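Local coordinates for protein monomethylamine methyltransferase MtmB1 (PDB 1NTH) that catalyses transfer of the methyl group of monomethylamine to the corrinoid cofactor of its partner protein MtmC, a step in methanogenesis from methylamine, at residues 30-35 with 266-271; 43-48 with 60-65; 51-56 with 315-320; 114-119 with 355-360; 260-265 with 294-299. One frame throughout, in Å; residues are numbered along the deposited sequence. Where two conformers were deposited one is given.

How the interactions relate
From the N terminus, helix 24-42 opens interaction 1 at 30-35, and interaction 2 then closes a short loop by folding 43-48 back on helix 56-73. Between those two segments, 51-56 opens interaction 3, and 114-119 later opens interaction 4. Interaction 5 starts at 260-265, interaction 1 closes next at 266-271, and 294-299, 315-320 and 355-360 close interactions 5, 3 and 4 in turn. Interaction 2 is nested in the loop of interaction 1, and interaction 5 in those of 3 and 4. Interaction 3 crosses 1, 2 and 4, while interaction 1 also crosses 4 and 5. Together they tie the N-terminal helices and loops to the strands and helices of the TIM barrel.

Interaction 1: 30-35 with 266-271; sequences MKIPMK and GYAGGI
Pro33 in the helical segment 30-35 and Ala268 in the irregular segment 266-271 bring the two backbones together, with 4.6 Å between their CA atoms. At this spacing the helix rests largely on the loop's main chain. Pro33 gathers three ring carbons round a single oxygen: CB lies 3.2 Å from Tyr267 O, and CG and CD stand a little farther from the same atom. Proline suits this site, since its nitrogen has no hydrogen to give and the helix is kinked here, and its compact ring lets the loop carbonyl come close. Ile32 adds the apolar part. With chi1 at -68° its CG2 branch is anti to the backbone N and faces the loop, 4.2 Å from Ala268 CA and 4.4 Å from Ala268 CB. The longer branch leads off toward other partners. Ala268 meets Ile32 mainly with its backbone, and its small methyl, on a bond directed away from the helix, needs little room. A water joins the backbones as well, donating to Pro33 O at 2.9 Å and to Ala268 O at 2.6 Å, so two carbonyls that cannot bond each other share one donor. The Tyr267 side chain leads away from 30-35 and touches Asp28, earlier on helix 24-42, while Ile32 also touches Trp27, Leu236 and, on helix 56-73, Met69. The contact thus sets the N-terminal helix 24-42 against the loop between strand 263-264 and helix 271-288 of the barrel.

Interaction 2: 43-48 with 60-65; sequences YGLDFK and EKLFKA
Tyr43 and Lys61 meet where helix 24-42 ends in a Schellman motif and the chain turns back along helix 56-73, a helix-loop-helix arrangement. Gly44 supplies the positive phi of that ending, which suits glycine. Tyr43 turns its ring onto the helix: with CG anti to the carbonyl carbon (chi1 -74°), one face lies over Lys61 O and Ala65 N, both offset toward the rim. CD1 rests 3.9 Å from Ala65 CB, and an alanine there leaves room for the ring. Lys64 CB approaches obliquely, 3.7 Å from Tyr43 CE2. The phenol itself is held by Glu68, one turn beyond Lys64. Leu45 continues the apolar line by splitting its two methyl groups: CD1 reaches Leu62 CD1 at 4.0 Å and also Ala65 CB, while CD2 sits above the backbone near Leu62 N and beside Lys61 CB. Leu62 points its other methyl at Phe47, CD2 to CZ 4.0 Å. Beyond them the loop is shaped by an Asx turn, in which Asp46 OD1 accepts from Lys48 N, and Phe47 N is bonded to Glu272 of helix 271-288. Lysine suits position 61 because its aliphatic part can slide past Tyr43 and Leu45 before its charge emerges. A bend at chi3 of -63° then swings the ammonium group back over the end of helix 24-42, where Lys61 NZ donates to Tyr43 O at 2.9 Å.

Interaction 3: 51-56 with 315-320; sequences FIPTDK and AGWACA
Pro53 sets its CB squarely over the six-membered ring of Trp317, 3.2 Å from the ring centroid and only 4° off the normal, a CH-pi contact over the face. Its CG turns to Ala320 instead, 3.5 Å from Ala320 CB, which is tight; the methyl group there is small enough to let proline lodge between it and the indole. One residue before the tryptophan, Gly316 CA meets Phe51 O, 3.4 Å away, in a CA-H...O contact. Glycine is needed at this place, because a CB would clash with that carbonyl. Trp317 reaches the loop by bending back along its helix, with CG anti to the carbonyl carbon (chi1 -82°). Behind it the Phe47 ring stacks on the face turned away from Pro53, and the indole NE1 donates to Glu50 O, a polar tie just before the segment, so both the tilt and the rotation of the ring are held. The loop is fixed in turn by Asn402, whose OD1 accepts from Phe51 N and Ile52 N, and by Asp55, the N-cap of helix 56-73, which binds Met58 N. Met59 of that helix also packs on Pro53. The segment thus lies between barrel helix 309-325 and helices 56-73 and 398-410. Within 51-56 the hold on 315-320 consists of CH-pi, CA-H...O and apolar contacts, with Phe51 O buried and lacking a conventional partner, and so probably depends on close fit.

Interaction 4: 114-119 with 355-360; sequences RKRSVG and TDTASG
Arg116 and Thr357 carry the polar part of the contact. NH1 and NH2 of the arginine both donate to the one atom Thr357 O, each at 2.9 Å, and the oxygen lies in the guanidinium plane. The two bonds differ at the acceptor: NH1 lies in the carbonyl plane on a lone pair, whereas NH2 comes from 38° above that plane. A bend at chi3 (68°) turns the guanidinium end-on to the oxygen. It also bonds Ala122 O through NE and Arg361 O through NH1, so three carbonyls share one cation. Replacing Arg116 by a leucine would probably leave Thr357 O, Ala122 O and Arg361 O without these donors in a buried place. A third bond across joins the backbones, Gly119 N to Ala358 O at 2.8 Å. The loop between strands 111-114 and 125-128 is thereby joined to the C-terminal end of helix 343-359, which closes in a Schellman motif at Gly360, and a positive group is likely to be favoured there. Van der Waals contacts of methyl groups with polar atoms surround these bonds. Val118 places CG1 3.4 Å from Ala358 O and CG2 3.6 Å from Ser359 O, and Thr357 CG2 touches Arg116 NH2. Gly360 has phi 104°, where a CB would be jammed against the preceding carbonyl and tight against Ser117 C.

Interaction 5: 260-265 with 294-299; sequences QMPIFG and HLDGPV
Ile263 lies alongside Val299, the two side chains pointing the same way on one face of the sheet, with 3.8 Å between Ile263 CG1 and Val299 CG1. Beta-branched residues suit such a place, since they favour extended backbone and pack well flank to flank. Val299 makes the match by holding CG1 in the crowded position between its N and its carbonyl carbon (chi1 61°). Round this pair runs a parallel bridge: Val299 N donates to Pro262 O at 2.9 Å, and Phe264 N to Val299 O at 2.8 Å. Earlier along the two segments, Gln260 N reaches Leu295 O at 3.0 Å, almost in line with the carbonyl bond. Between these anchors Pro262 packs on Pro298, CG to CG 4.0 Å, and its CD lies 3.3 Å from Asp296 OD1. Gly297 breaks the strand at backbone angles (phi 172°, psi 61°) that suit glycine. Asp296 OD1 takes the N-H of Gly297, met from above the carboxylate plane, while OD2 forms a salt bridge with Arg361. An alanine in place of Asp296 would probably leave Gly297 N without this acceptor and deprive Arg361 of its carboxylate partner, letting the strand break shift. His294, whose ND1 is bonded to Asp258, shares a water with Gln260 O at the edge of its ring, NE2 to water 2.7 Å. The strands belong to a beta-alpha-beta unit of the TIM barrel, connected through helix 271-288. Backbone bonds on both sides of the break, with a carboxylate and a water between them, suggest that the irregular region is held in place as part of the barrel wall.

Interaction 1: 30-35 with 266-271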
# COMPACT_ATOMS: atom_id res chain seq x y z
N MET A 30 10.23 52.13 -1.15
CA MET A 30 11.27 52.66 -0.29
C MET A 30 12.23 51.62 0.31
O MET A 30 13.39 51.57 -0.07
CB MET A 30 10.64 53.48 0.84
CG MET A 30 11.63 54.04 1.85
SD MET A 30 10.85 55.13 3.06
CE MET A 30 10.07 53.92 4.14
N LYS A 31 11.74 50.80 1.22
CA LYS A 31 12.60 49.81 1.87
C LYS A 31 13.37 48.89 0.93
O LYS A 31 14.59 48.78 1.03
CB LYS A 31 11.79 48.99 2.87
CG LYS A 31 11.29 49.83 4.06
CD LYS A 31 10.53 48.99 5.06
CE LYS A 31 10.00 49.85 6.21
NZ LYS A 31 11.11 50.50 6.96
N ILE A 32 12.67 48.25 -0.00
CA ILE A 32 13.33 47.35 -0.94
C ILE A 32 14.29 48.06 -1.90
O ILE A 32 15.47 47.72 -1.96
CB ILE A 32 12.29 46.54 -1.75
CG1 ILE A 32 11.56 45.56 -0.82
CG2 ILE A 32 12.97 45.78 -2.89
CD1 ILE A 32 12.47 44.55 -0.16
N PRO A 33 13.81 49.05 -2.65
CA PRO A 33 14.72 49.74 -3.57
C PRO A 33 15.92 50.40 -2.89
O PRO A 33 17.02 50.41 -3.43
CB PRO A 33 13.82 50.73 -4.30
CG PRO A 33 12.73 51.01 -3.30
CD PRO A 33 12.45 49.63 -2.74
N MET A 34 15.72 50.96 -1.70
CA MET A 34 16.82 51.60 -0.98
C MET A 34 17.90 50.59 -0.60
O MET A 34 19.09 50.84 -0.81
CB MET A 34 16.31 52.28 0.29
CG MET A 34 15.71 53.67 0.08
SD MET A 34 15.14 54.38 1.63
CE MET A 34 16.68 54.86 2.39
N LYS A 35 17.50 49.46 -0.04
CA LYS A 35 18.47 48.46 0.38
C LYS A 35 19.22 47.83 -0.80
O LYS A 35 20.43 47.61 -0.72
CB LYS A 35 17.80 47.37 1.21
CG LYS A 35 18.78 46.39 1.83
CD LYS A 35 19.76 47.09 2.76
CE LYS A 35 19.06 47.71 3.95
NZ LYS A 35 20.02 48.35 4.88
N GLY A 266 11.71 46.26 -11.84
CA GLY A 266 10.65 46.30 -10.86
C GLY A 266 11.02 47.11 -9.63
O GLY A 266 11.82 48.04 -9.72
N TYR A 267 10.46 46.75 -8.48
CA TYR A 267 10.73 47.48 -7.24
C TYR A 267 12.19 47.53 -6.81
O TYR A 267 12.62 48.50 -6.18
CB TYR A 267 9.89 46.91 -6.09
CG TYR A 267 8.40 46.96 -6.32
CD1 TYR A 267 7.78 48.10 -6.83
CD2 TYR A 267 7.59 45.87 -5.99
CE1 TYR A 267 6.39 48.15 -7.02
CE2 TYR A 267 6.22 45.90 -6.18
CZ TYR A 267 5.62 47.04 -6.69
OH TYR A 267 4.26 47.07 -6.87
N ALA A 268 12.96 46.50 -7.14
CA ALA A 268 14.37 46.46 -6.75
C ALA A 268 15.24 47.37 -7.60
O ALA A 268 16.22 47.94 -7.11
CB ALA A 268 14.89 45.03 -6.83
N GLY A 269 14.90 47.49 -8.87
CA GLY A 269 15.68 48.33 -9.76
C GLY A 269 16.24 47.56 -10.95
O GLY A 269 15.56 46.73 -11.55
N GLY A 270 17.51 47.82 -11.26
CA GLY A 270 18.16 47.19 -12.40
C GLY A 270 18.69 45.78 -12.24
O GLY A 270 18.26 45.03 -11.36
N ILE A 271 19.64 45.42 -13.11
CA ILE A 271 20.24 44.09 -13.13
C ILE A 271 20.86 43.63 -11.81
O ILE A 271 20.40 42.66 -11.22
CB ILE A 271 21.30 43.98 -14.24
CG1 ILE A 271 20.65 44.21 -15.61
CG2 ILE A 271 21.97 42.60 -14.19
CD1 ILE A 271 21.62 44.15 -16.78
O HOH W 1 17.01 50.29 -6.31

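Interaction 2: 43-48 with 60-65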
# COMPACT_ATOMS: atom_id res chain seq x y z
N TYR A 43 28.94 46.92 -2.09
CA TYR A 43 29.74 45.78 -2.52
C TYR A 43 30.33 45.98 -3.91
O TYR A 43 31.03 45.10 -4.42
CB TYR A 43 28.91 44.49 -2.48
CG TYR A 43 28.65 43.98 -1.08
CD1 TYR A 43 27.46 44.27 -0.42
CD2 TYR A 43 29.62 43.24 -0.41
CE1 TYR A 43 27.24 43.82 0.88
CE2 TYR A 43 29.41 42.78 0.89
CZ TYR A 43 28.22 43.08 1.53
OH TYR A 43 28.01 42.62 2.81
N GLY A 44 30.06 47.13 -4.51
CA GLY A 44 30.58 47.42 -5.84
C GLY A 44 30.23 46.39 -6.89
O GLY A 44 31.08 46.02 -7.71
N LEU A 45 28.99 45.92 -6.89
CA LEU A 45 28.58 44.91 -7.85
C LEU A 45 28.53 45.45 -9.28
O LEU A 45 27.92 46.49 -9.54
CB LEU A 45 27.22 44.33 -7.46
CG LEU A 45 27.15 43.70 -6.07
CD1 LEU A 45 25.76 43.11 -5.85
CD2 LEU A 45 28.22 42.62 -5.92
N ASP A 46 29.18 44.73 -10.19
CA ASP A 46 29.23 45.09 -11.60
C ASP A 46 29.41 43.79 -12.36
O ASP A 46 30.46 43.15 -12.28
CB ASP A 46 30.43 46.01 -11.86
CG ASP A 46 30.45 46.56 -13.28
OD1 ASP A 46 29.73 46.02 -14.15
OD2 ASP A 46 31.19 47.54 -13.53
N PHE A 47 28.38 43.38 -13.10
CA PHE A 47 28.43 42.12 -13.85
C PHE A 47 29.17 42.23 -15.18
O PHE A 47 29.43 41.22 -15.84
CB PHE A 47 27.02 41.58 -14.06
CG PHE A 47 26.29 41.23 -12.79
CD1 PHE A 47 26.95 41.26 -11.55
CD2 PHE A 47 24.95 40.87 -12.81
CE1 PHE A 47 26.29 40.92 -10.38
CE2 PHE A 47 24.28 40.53 -11.64
CZ PHE A 47 24.94 40.56 -10.42
N LYS A 48 29.50 43.45 -15.57
CA LYS A 48 30.25 43.71 -16.80
C LYS A 48 29.78 42.95 -18.04
O LYS A 48 30.60 42.40 -18.79
CB LYS A 48 31.73 43.43 -16.54
CG LYS A 48 32.29 44.23 -15.37
CD LYS A 48 33.68 43.78 -14.97
CE LYS A 48 34.16 44.56 -13.76
NZ LYS A 48 35.48 44.08 -13.26
N GLU A 60 31.16 36.26 -4.62
CA GLU A 60 31.09 36.22 -3.17
C GLU A 60 30.45 37.49 -2.63
O GLU A 60 29.71 37.45 -1.65
CB GLU A 60 32.49 36.04 -2.57
CG GLU A 60 32.50 36.11 -1.05
CD GLU A 60 33.81 35.64 -0.45
OE1 GLU A 60 34.88 35.99 -0.99
OE2 GLU A 60 33.77 34.93 0.58
N LYS A 61 30.73 38.63 -3.26
CA LYS A 61 30.13 39.88 -2.81
C LYS A 61 28.63 39.86 -3.09
O LYS A 61 27.84 40.38 -2.31
CB LYS A 61 30.80 41.07 -3.50
CG LYS A 61 32.25 41.26 -3.08
CD LYS A 61 32.83 42.57 -3.59
CE LYS A 61 32.86 42.61 -5.11
NZ LYS A 61 33.36 43.93 -5.61
N LEU A 62 28.24 39.25 -4.21
CA LEU A 62 26.83 39.15 -4.55
C LEU A 62 26.12 38.27 -3.52
O LEU A 62 24.99 38.56 -3.12
CB LEU A 62 26.64 38.55 -5.95
CG LEU A 62 25.21 38.16 -6.33
CD1 LEU A 62 24.29 39.37 -6.21
CD2 LEU A 62 25.18 37.60 -7.74
N PHE A 63 26.78 37.20 -3.09
CA PHE A 63 26.18 36.32 -2.10
C PHE A 63 25.99 37.08 -0.79
O PHE A 63 24.92 37.01 -0.17
CB PHE A 63 27.06 35.09 -1.85
CG PHE A 63 26.50 34.17 -0.80
CD1 PHE A 63 25.35 33.43 -1.04
CD2 PHE A 63 27.11 34.07 0.45
CE1 PHE A 63 24.81 32.60 -0.06
CE2 PHE A 63 26.58 33.25 1.44
CZ PHE A 63 25.42 32.52 1.18
N LYS A 64 27.02 37.80 -0.37
CA LYS A 64 26.94 38.57 0.87
C LYS A 64 25.85 39.62 0.77
O LYS A 64 25.13 39.86 1.74
CB LYS A 64 28.29 39.23 1.17
CG LYS A 64 29.36 38.23 1.57
CD LYS A 64 30.67 38.95 1.88
CE LYS A 64 31.74 37.97 2.35
NZ LYS A 64 33.03 38.65 2.66
N ALA A 65 25.72 40.24 -0.40
CA ALA A 65 24.69 41.26 -0.61
C ALA A 65 23.30 40.65 -0.48
O ALA A 65 22.42 41.21 0.18
CB ALA A 65 24.86 41.88 -1.99

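Interaction 3: 51-56 with 315-320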
# COMPACT_ATOMS: atom_id res chain seq x y z
N PHE A 51 26.88 36.87 -18.77
CA PHE A 51 25.65 36.15 -18.46
C PHE A 51 25.93 35.20 -17.30
O PHE A 51 25.11 35.05 -16.40
CB PHE A 51 25.17 35.33 -19.67
CG PHE A 51 24.65 36.17 -20.79
CD1 PHE A 51 25.51 36.71 -21.74
CD2 PHE A 51 23.28 36.41 -20.91
CE1 PHE A 51 25.02 37.48 -22.79
CE2 PHE A 51 22.79 37.19 -21.95
CZ PHE A 51 23.66 37.72 -22.89
N ILE A 52 27.10 34.57 -17.35
CA ILE A 52 27.52 33.63 -16.31
C ILE A 52 28.84 34.17 -15.77
O ILE A 52 29.81 34.32 -16.51
CB ILE A 52 27.76 32.22 -16.88
CG1 ILE A 52 26.57 31.77 -17.72
CG2 ILE A 52 28.00 31.24 -15.74
CD1 ILE A 52 25.27 31.69 -16.96
N PRO A 53 28.91 34.45 -14.46
CA PRO A 53 30.13 34.98 -13.84
C PRO A 53 31.33 34.05 -13.85
O PRO A 53 31.20 32.83 -13.74
CB PRO A 53 29.68 35.32 -12.43
CG PRO A 53 28.66 34.27 -12.15
CD PRO A 53 27.86 34.25 -13.44
N THR A 54 32.52 34.65 -13.96
CA THR A 54 33.78 33.93 -13.95
C THR A 54 34.68 34.60 -12.91
O THR A 54 35.86 34.26 -12.78
CB THR A 54 34.48 33.98 -15.33
OG1 THR A 54 34.73 35.35 -15.69
CG2 THR A 54 33.60 33.34 -16.39
N ASP A 55 34.12 35.55 -12.17
CA ASP A 55 34.84 36.28 -11.13
C ASP A 55 34.29 35.85 -9.78
O ASP A 55 33.26 36.35 -9.34
CB ASP A 55 34.64 37.79 -11.30
CG ASP A 55 35.48 38.61 -10.33
OD1 ASP A 55 35.72 38.14 -9.20
OD2 ASP A 55 35.88 39.73 -10.71
N LYS A 56 34.98 34.92 -9.11
CA LYS A 56 34.51 34.44 -7.82
C LYS A 56 34.46 35.51 -6.74
O LYS A 56 33.63 35.43 -5.83
CB LYS A 56 35.37 33.26 -7.35
CG LYS A 56 34.92 32.64 -6.04
CD LYS A 56 35.81 31.48 -5.63
CE LYS A 56 35.35 30.88 -4.31
NZ LYS A 56 36.22 29.74 -3.89
N ALA A 315 19.48 35.60 -13.82
CA ALA A 315 19.39 34.17 -13.50
C ALA A 315 20.77 33.51 -13.46
O ALA A 315 21.07 32.73 -12.56
CB ALA A 315 18.50 33.47 -14.52
N GLY A 316 21.60 33.83 -14.45
CA GLY A 316 22.94 33.25 -14.51
C GLY A 316 23.79 33.57 -13.30
O GLY A 316 24.43 32.69 -12.73
N TRP A 317 23.80 34.84 -12.90
CA TRP A 317 24.58 35.25 -11.74
C TRP A 317 24.01 34.71 -10.44
O TRP A 317 24.76 34.26 -9.57
CB TRP A 317 24.68 36.78 -11.66
CG TRP A 317 25.75 37.35 -12.55
CD1 TRP A 317 25.69 37.52 -13.90
CD2 TRP A 317 27.05 37.78 -12.14
NE1 TRP A 317 26.88 38.04 -14.37
CE2 TRP A 317 27.73 38.21 -13.31
CE3 TRP A 317 27.71 37.85 -10.91
CZ2 TRP A 317 29.04 38.70 -13.27
CZ3 TRP A 317 29.01 38.34 -10.87
CH2 TRP A 317 29.66 38.76 -12.05
N ALA A 318 22.69 34.74 -10.30
CA ALA A 318 22.07 34.24 -9.07
C ALA A 318 22.36 32.75 -8.88
O ALA A 318 22.77 32.32 -7.80
CB ALA A 318 20.56 34.49 -9.11
N CYS A 319 22.16 31.97 -9.93
CA CYS A 319 22.39 30.53 -9.85
C CYS A 319 23.86 30.16 -9.68
O CYS A 319 24.20 29.29 -8.87
CB CYS A 319 21.83 29.82 -11.08
SG CYS A 319 21.91 28.01 -10.92
N ALA A 320 24.74 30.81 -10.43
CA ALA A 320 26.17 30.51 -10.31
C ALA A 320 26.62 30.79 -8.89
O ALA A 320 27.40 30.03 -8.31
CB ALA A 320 26.97 31.35 -11.30

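Interaction 4: 114-119 with 355-360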
# COMPACT_ATOMS: atom_id res chain seq x y z
N ARG A 114 20.10 15.82 -8.30
CA ARG A 114 21.30 16.06 -7.51
C ARG A 114 21.92 17.39 -7.91
O ARG A 114 21.66 17.91 -8.99
CB ARG A 114 22.30 14.92 -7.70
CG ARG A 114 21.73 13.55 -7.31
CD ARG A 114 22.81 12.48 -7.24
NE ARG A 114 22.27 11.18 -6.82
CZ ARG A 114 21.98 10.18 -7.64
NH1 ARG A 114 22.17 10.31 -8.95
NH2 ARG A 114 21.49 9.04 -7.16
N LYS A 115 22.76 17.95 -7.03
CA LYS A 115 23.38 19.24 -7.31
C LYS A 115 24.27 19.29 -8.54
O LYS A 115 24.99 18.34 -8.87
CB LYS A 115 24.20 19.70 -6.09
CG LYS A 115 24.83 21.08 -6.30
CD LYS A 115 25.65 21.55 -5.11
CE LYS A 115 26.24 22.93 -5.39
NZ LYS A 115 27.06 23.42 -4.25
N ARG A 116 24.22 20.43 -9.24
CA ARG A 116 25.04 20.68 -10.41
C ARG A 116 25.87 21.93 -10.13
O ARG A 116 25.40 22.86 -9.47
CB ARG A 116 24.19 20.94 -11.66
CG ARG A 116 23.49 19.72 -12.23
CD ARG A 116 22.81 20.03 -13.56
NE ARG A 116 23.76 20.31 -14.64
CZ ARG A 116 24.00 21.51 -15.16
NH1 ARG A 116 23.36 22.58 -14.69
NH2 ARG A 116 24.88 21.65 -16.14
N SER A 117 27.10 21.95 -10.62
CA SER A 117 27.96 23.11 -10.43
C SER A 117 27.96 23.91 -11.72
O SER A 117 27.40 23.48 -12.72
CB SER A 117 29.39 22.65 -10.10
OG SER A 117 29.92 21.88 -11.16
N VAL A 118 28.57 25.09 -11.68
CA VAL A 118 28.66 25.92 -12.87
C VAL A 118 29.45 25.12 -13.91
O VAL A 118 30.49 24.54 -13.59
CB VAL A 118 29.40 27.24 -12.56
CG1 VAL A 118 29.64 28.02 -13.84
CG2 VAL A 118 28.59 28.06 -11.57
N GLY A 119 28.95 25.08 -15.14
CA GLY A 119 29.63 24.36 -16.21
C GLY A 119 29.65 22.85 -16.07
O GLY A 119 30.41 22.16 -16.75
N THR A 355 21.87 29.34 -20.75
CA THR A 355 22.18 30.07 -19.53
C THR A 355 21.95 29.24 -18.27
O THR A 355 22.82 29.17 -17.40
CB THR A 355 21.31 31.34 -19.43
OG1 THR A 355 21.51 32.15 -20.61
CG2 THR A 355 21.68 32.15 -18.19
N ASP A 356 20.79 28.60 -18.18
CA ASP A 356 20.45 27.79 -17.02
C ASP A 356 21.37 26.58 -16.84
O ASP A 356 21.81 26.27 -15.74
CB ASP A 356 19.00 27.30 -17.10
CG ASP A 356 18.00 28.43 -16.94
OD1 ASP A 356 18.36 29.48 -16.36
OD2 ASP A 356 16.84 28.27 -17.39
N THR A 357 21.66 25.90 -17.94
CA THR A 357 22.53 24.73 -17.89
C THR A 357 23.94 25.11 -17.46
O THR A 357 24.50 24.52 -16.53
CB THR A 357 22.57 24.03 -19.27
OG1 THR A 357 21.26 23.60 -19.63
CG2 THR A 357 23.50 22.82 -19.22
N ALA A 358 24.52 26.11 -18.12
CA ALA A 358 25.88 26.52 -17.78
C ALA A 358 26.00 27.16 -16.40
O ALA A 358 27.04 27.02 -15.75
CB ALA A 358 26.40 27.48 -18.85
N SER A 359 24.96 27.85 -15.95
CA SER A 359 25.02 28.50 -14.64
C SER A 359 24.84 27.55 -13.47
O SER A 359 25.03 27.93 -12.32
CB SER A 359 23.98 29.64 -14.56
OG SER A 359 22.65 29.16 -14.59
N GLY A 360 24.45 26.30 -13.75
CA GLY A 360 24.30 25.33 -12.68
C GLY A 360 22.92 24.95 -12.20
O GLY A 360 22.79 24.37 -11.12

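Interaction 5: 260-265 with 294-299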
# COMPACT_ATOMS: atom_id res chain seq x y z
N GLN A 260 9.92 32.07 -6.96
CA GLN A 260 9.89 33.53 -6.90
C GLN A 260 10.36 34.00 -8.25
O GLN A 260 11.31 33.45 -8.83
CB GLN A 260 10.79 34.07 -5.78
CG GLN A 260 10.34 35.44 -5.26
CD GLN A 260 10.93 36.61 -6.04
OE1 GLN A 260 10.26 37.63 -6.26
NE2 GLN A 260 12.18 36.48 -6.45
N MET A 261 9.68 35.01 -8.78
CA MET A 261 10.02 35.54 -10.09
C MET A 261 10.33 37.03 -9.98
O MET A 261 9.45 37.87 -10.19
CB MET A 261 8.85 35.31 -11.06
CG MET A 261 8.51 33.84 -11.28
SD MET A 261 7.77 32.98 -9.85
CE MET A 261 6.05 33.53 -9.98
N PRO A 262 11.58 37.37 -9.64
CA PRO A 262 11.97 38.78 -9.50
C PRO A 262 11.78 39.53 -10.81
O PRO A 262 12.04 39.00 -11.89
CB PRO A 262 13.42 38.69 -9.05
CG PRO A 262 13.90 37.42 -9.68
CD PRO A 262 12.74 36.48 -9.46
N ILE A 263 11.34 40.78 -10.70
CA ILE A 263 11.08 41.59 -11.88
C ILE A 263 12.18 42.60 -12.19
O ILE A 263 12.43 43.52 -11.41
CB ILE A 263 9.74 42.34 -11.73
CG1 ILE A 263 8.61 41.34 -11.51
CG2 ILE A 263 9.47 43.19 -12.96
CD1 ILE A 263 7.26 41.97 -11.20
N PHE A 264 12.84 42.42 -13.33
CA PHE A 264 13.87 43.35 -13.76
C PHE A 264 13.17 44.67 -14.07
O PHE A 264 12.20 44.68 -14.83
CB PHE A 264 14.57 42.87 -15.03
CG PHE A 264 15.36 43.94 -15.72
CD1 PHE A 264 16.50 44.48 -15.12
CD2 PHE A 264 14.93 44.46 -16.94
CE1 PHE A 264 17.20 45.52 -15.73
CE2 PHE A 264 15.62 45.51 -17.55
CZ PHE A 264 16.75 46.04 -16.94
N GLY A 265 13.65 45.76 -13.49
CA GLY A 265 13.01 47.04 -13.72
C GLY A 265 11.85 47.22 -12.76
O GLY A 265 11.10 48.20 -12.84
N HIS A 294 14.25 25.47 -5.10
CA HIS A 294 13.68 26.77 -5.44
C HIS A 294 13.66 27.02 -6.93
O HIS A 294 14.66 26.81 -7.62
CB HIS A 294 14.49 27.88 -4.76
CG HIS A 294 14.06 29.26 -5.14
ND1 HIS A 294 12.90 29.84 -4.67
CD2 HIS A 294 14.62 30.17 -5.98
CE1 HIS A 294 12.77 31.04 -5.20
NE2 HIS A 294 13.80 31.27 -5.99
N LEU A 295 12.51 27.49 -7.42
CA LEU A 295 12.34 27.79 -8.83
C LEU A 295 12.41 29.30 -9.03
O LEU A 295 11.64 30.06 -8.44
CB LEU A 295 10.99 27.28 -9.32
CG LEU A 295 10.71 27.53 -10.81
CD1 LEU A 295 11.62 26.66 -11.67
CD2 LEU A 295 9.27 27.22 -11.09
N ASP A 296 13.34 29.73 -9.88
CA ASP A 296 13.53 31.15 -10.18
C ASP A 296 12.77 31.46 -11.47
O ASP A 296 12.13 30.58 -12.05
CB ASP A 296 15.03 31.41 -10.38
CG ASP A 296 15.39 32.89 -10.36
OD1 ASP A 296 14.49 33.75 -10.26
OD2 ASP A 296 16.61 33.18 -10.46
N GLY A 297 12.82 32.71 -11.90
CA GLY A 297 12.14 33.11 -13.12
C GLY A 297 12.18 34.62 -13.28
O GLY A 297 11.14 35.26 -13.32
N PRO A 298 13.38 35.22 -13.36
CA PRO A 298 13.48 36.68 -13.52
C PRO A 298 12.72 37.10 -14.77
O PRO A 298 12.90 36.52 -15.83
CB PRO A 298 14.98 36.92 -13.66
CG PRO A 298 15.59 35.74 -12.94
CD PRO A 298 14.72 34.60 -13.41
N VAL A 299 11.86 38.11 -14.64
CA VAL A 299 11.07 38.54 -15.79
C VAL A 299 11.23 40.03 -16.07
O VAL A 299 11.38 40.84 -15.14
CB VAL A 299 9.58 38.19 -15.57
CG1 VAL A 299 9.06 38.89 -14.33
CG2 VAL A 299 8.77 38.55 -16.79
O HOH W 2 13.98 33.62 -7.34